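Acyl-CoA dehydrogenase (Geobacillus kaustophilus, PDB 2PG0) probably catalyses the FAD-dependent dehydrogenation of acyl chains at the alpha-beta position, as a flavoprotein of the acyl-CoA dehydrogenase family. Local coordinates at residues I298-T303 / K326-E331. Numbering follows the deposited sequence.
Sequences IALGRT and KWWITE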
ATOM      1  N   ILE A 298      15.241   2.593  -1.557  1.00 11.00           N
ATOM      2  CA  ILE A 298      16.311   3.603  -1.602  1.00 11.38           C
ATOM      3  C   ILE A 298      17.260   3.351  -2.792  1.00 11.44           C
ATOM      4  O   ILE A 298      17.636   4.294  -3.507  1.00 11.94           O
ATOM      5  CB  ILE A 298      17.059   3.696  -0.247  1.00 11.30           C
ATOM      6  CG1 ILE A 298      16.143   4.364   0.792  1.00 11.74           C
ATOM      7  CG2 ILE A 298      18.424   4.437  -0.407  1.00 11.65           C
ATOM      8  CD1 ILE A 298      16.504   4.104   2.250  1.00 11.85           C
ATOM      9  N   ALA A 299      17.598   2.083  -3.021  1.00 11.34           N
ATOM     10  CA  ALA A 299      18.468   1.681  -4.130  1.00 11.69           C
ATOM     11  C   ALA A 299      17.826   2.036  -5.476  1.00 11.41           C
ATOM     12  O   ALA A 299      18.493   2.545  -6.385  1.00 11.46           O
ATOM     13  CB  ALA A 299      18.761   0.179  -4.044  1.00 11.66           C
ATOM     14  N   LEU A 300      16.526   1.771  -5.598  1.00 11.75           N
ATOM     15  CA  LEU A 300      15.773   2.155  -6.791  1.00 11.37           C
ATOM     16  C   LEU A 300      15.808   3.659  -7.061  1.00 11.16           C
ATOM     17  O   LEU A 300      16.064   4.082  -8.189  1.00 11.19           O
ATOM     18  CB  LEU A 300      14.319   1.696  -6.678  1.00 11.66           C
ATOM     19  CG  LEU A 300      14.040   0.200  -6.781  1.00 12.18           C
ATOM     20  CD1 LEU A 300      12.623  -0.030  -6.326  1.00 15.50           C
ATOM     21  CD2 LEU A 300      14.246  -0.347  -8.205  1.00 14.48           C
ATOM     22  N   GLY A 301      15.550   4.455  -6.027  1.00 10.95           N
ATOM     23  CA  GLY A 301      15.506   5.909  -6.156  1.00 11.12           C
ATOM     24  C   GLY A 301      16.878   6.456  -6.500  1.00 11.59           C
ATOM     25  O   GLY A 301      16.999   7.355  -7.336  1.00 11.35           O
ATOM     26  N   ARG A 302      17.905   5.913  -5.849  1.00 12.03           N
ATOM     27  CA  ARG A 302      19.291   6.354  -6.079  1.00 13.00           C
ATOM     28  C   ARG A 302      19.724   6.069  -7.521  1.00 12.90           C
ATOM     29  O   ARG A 302      20.280   6.937  -8.199  1.00 12.75           O
ATOM     30  CB  ARG A 302      20.249   5.692  -5.073  1.00 12.96           C
ATOM     31  CG  ARG A 302      21.756   6.007  -5.279  1.00 15.25           C
ATOM     32  CD  ARG A 302      22.056   7.507  -5.485  1.00 17.05           C
ATOM     33  NE  ARG A 302      21.821   8.343  -4.307  1.00 20.89           N
ATOM     34  CZ  ARG A 302      21.977   9.666  -4.283  1.00 21.58           C
ATOM     35  NH1 ARG A 302      22.363  10.326  -5.376  1.00 22.07           N
ATOM     36  NH2 ARG A 302      21.745  10.337  -3.161  1.00 22.02           N
ATOM     37  N   THR A 303      19.457   4.853  -7.982  1.00 12.99           N
ATOM     38  CA  THR A 303      19.785   4.464  -9.354  1.00 13.28           C
ATOM     39  C   THR A 303      19.049   5.344 -10.371  1.00 12.88           C
ATOM     40  O   THR A 303      19.640   5.775 -11.368  1.00 12.51           O
ATOM     41  CB  THR A 303      19.491   2.972  -9.593  1.00 13.29           C
ATOM     42  OG1 THR A 303      20.173   2.199  -8.595  1.00 15.12           O
ATOM     43  CG2 THR A 303      19.963   2.517 -10.987  1.00 13.89           C
ATOM     44  N   LYS A 326      10.778  13.133  -9.003  1.00 11.48           N
ATOM     45  CA  LYS A 326      10.271  14.036  -7.968  1.00 11.46           C
ATOM     46  C   LYS A 326       9.142  13.423  -7.131  1.00 11.26           C
ATOM     47  O   LYS A 326       9.230  13.407  -5.911  1.00 11.27           O
ATOM     48  CB  LYS A 326       9.837  15.369  -8.581  1.00 11.56           C
ATOM     49  CG  LYS A 326       9.693  16.520  -7.577  1.00 11.63           C
ATOM     50  CD  LYS A 326       8.328  16.464  -6.886  1.00 12.37           C
ATOM     51  CE  LYS A 326       8.108  17.652  -5.986  1.00 11.39           C
ATOM     52  NZ  LYS A 326       6.850  17.550  -5.216  1.00 10.94           N
ATOM     53  N   TRP A 327       8.079  12.934  -7.770  1.00 10.76           N
ATOM     54  CA  TRP A 327       6.956  12.429  -6.990  1.00 10.50           C
ATOM     55  C   TRP A 327       7.285  11.118  -6.285  1.00 10.22           C
ATOM     56  O   TRP A 327       6.986  10.958  -5.102  1.00  9.95           O
ATOM     57  CB  TRP A 327       5.640  12.360  -7.804  1.00 11.13           C
ATOM     58  CG  TRP A 327       5.387  11.079  -8.561  1.00 11.17           C
ATOM     59  CD1 TRP A 327       5.584  10.862  -9.893  1.00 12.07           C
ATOM     60  CD2 TRP A 327       4.868   9.849  -8.027  1.00 11.69           C
ATOM     61  NE1 TRP A 327       5.235   9.572 -10.224  1.00 10.93           N
ATOM     62  CE2 TRP A 327       4.794   8.927  -9.096  1.00 11.82           C
ATOM     63  CE3 TRP A 327       4.473   9.436  -6.749  1.00 11.98           C
ATOM     64  CZ2 TRP A 327       4.336   7.617  -8.926  1.00 11.82           C
ATOM     65  CZ3 TRP A 327       4.013   8.128  -6.575  1.00 12.38           C
ATOM     66  CH2 TRP A 327       3.953   7.234  -7.662  1.00 11.78           C
ATOM     67  N   TRP A 328       7.916  10.190  -6.995  1.00 10.13           N
ATOM     68  CA  TRP A 328       8.140   8.864  -6.430  1.00 10.80           C
ATOM     69  C   TRP A 328       9.142   8.883  -5.274  1.00 10.72           C
ATOM     70  O   TRP A 328       8.909   8.245  -4.254  1.00 10.90           O
ATOM     71  CB  TRP A 328       8.560   7.855  -7.499  1.00 11.10           C
ATOM     72  CG  TRP A 328       8.500   6.455  -6.979  1.00 12.21           C
ATOM     73  CD1 TRP A 328       7.423   5.603  -7.023  1.00 13.03           C
ATOM     74  CD2 TRP A 328       9.549   5.743  -6.310  1.00 12.30           C
ATOM     75  NE1 TRP A 328       7.748   4.405  -6.434  1.00 12.71           N
ATOM     76  CE2 TRP A 328       9.045   4.461  -5.988  1.00 13.19           C
ATOM     77  CE3 TRP A 328      10.875   6.056  -5.972  1.00 13.03           C
ATOM     78  CZ2 TRP A 328       9.818   3.494  -5.337  1.00 12.58           C
ATOM     79  CZ3 TRP A 328      11.645   5.096  -5.325  1.00 12.38           C
ATOM     80  CH2 TRP A 328      11.113   3.828  -5.015  1.00 13.23           C
ATOM     81  N   ILE A 329      10.231   9.630  -5.439  1.00 10.79           N
ATOM     82  CA  ILE A 329      11.263   9.715  -4.396  1.00 11.35           C
ATOM     83  C   ILE A 329      10.750  10.458  -3.153  1.00 11.24           C
ATOM     84  O   ILE A 329      11.038  10.057  -2.023  1.00 11.22           O
ATOM     85  CB  ILE A 329      12.605  10.295  -4.918  1.00 11.49           C
ATOM     86  CG1 ILE A 329      13.232   9.335  -5.936  1.00 11.43           C
ATOM     87  CG2 ILE A 329      13.595  10.489  -3.763  1.00 11.39           C
ATOM     88  CD1 ILE A 329      14.429   9.915  -6.718  1.00 12.64           C
ATOM     89  N   THR A 330       9.989  11.530  -3.354  1.00 11.46           N
ATOM     90  CA  THR A 330       9.423  12.243  -2.204  1.00 11.88           C
ATOM     91  C   THR A 330       8.438  11.362  -1.420  1.00 12.29           C
ATOM     92  O   THR A 330       8.495  11.320  -0.189  1.00 11.78           O
ATOM     93  CB  THR A 330       8.827  13.627  -2.560  1.00 12.04           C
ATOM     94  OG1 THR A 330       7.779  13.491  -3.538  1.00 12.02           O
ATOM     95  CG2 THR A 330       9.920  14.582  -3.062  1.00 11.24           C
ATOM     96  N   GLU A 331       7.553  10.644  -2.121  1.00 12.82           N
ATOM     97  CA  GLU A 331       6.648   9.701  -1.443  1.00 13.68           C
ATOM     98  C   GLU A 331       7.424   8.592  -0.736  1.00 13.75           C
ATOM     99  O   GLU A 331       7.081   8.215   0.379  1.00 13.17           O
ATOM    100  CB  GLU A 331       5.614   9.093  -2.397  1.00 14.03           C
ATOM    101  CG  GLU A 331       4.576  10.081  -2.927  1.00 16.00           C
ATOM    102  CD  GLU A 331       3.779  10.823  -1.837  1.00 19.21           C
ATOM    103  OE1 GLU A 331       3.629  10.316  -0.706  1.00 20.96           O
ATOM    104  OE2 GLU A 331       3.281  11.927  -2.137  1.00 21.26           O
TER
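Trp328 and Ile329 converge on Gly301, each from its own direction, and no hydrogen bond crosses between 298-303 and 326-331. The CB of Trp328 already points toward 298-303, and with CG anti to the backbone N (chi1 -168°) the six-membered ring reaches the facing helix. There the ring meets the backbone directly: Trp328 CZ3 comes 4.0 Å from Gly301 N. The neighbouring ring atom, Trp328 CH2, lies 4.2 Å from Leu300 CB, and both of these partners approach the ring obliquely. Ile329 starts off to one side but bends inward through its longer branch, whose end CD1 stands 3.7 Å from Gly301 O; CG1 of the same branch lies near Gly301 CA. With no side chain on Gly301, two bulky residues can rest on bare main chain. Gly301 CA and Ile329 CA, the nearest CA pair, lie 6.0 Å apart, each on the side of its helix that faces the other, with the local axes 10.3 Å apart.

All four touching residues are buried. Trp328 also packs on Leu300 of the second subunit, and Leu300 on Trp328 of that subunit, so the same pair recurs across the subunit interface. Ile329 additionally touches Gln257 of helix 237-273. The segments run antiparallel with a marked tilt (149° between their directions) and join two consecutive helices, 285-313 and 319-343, of the C-terminal alpha-helical bundle of the acyl-CoA dehydrogenase fold.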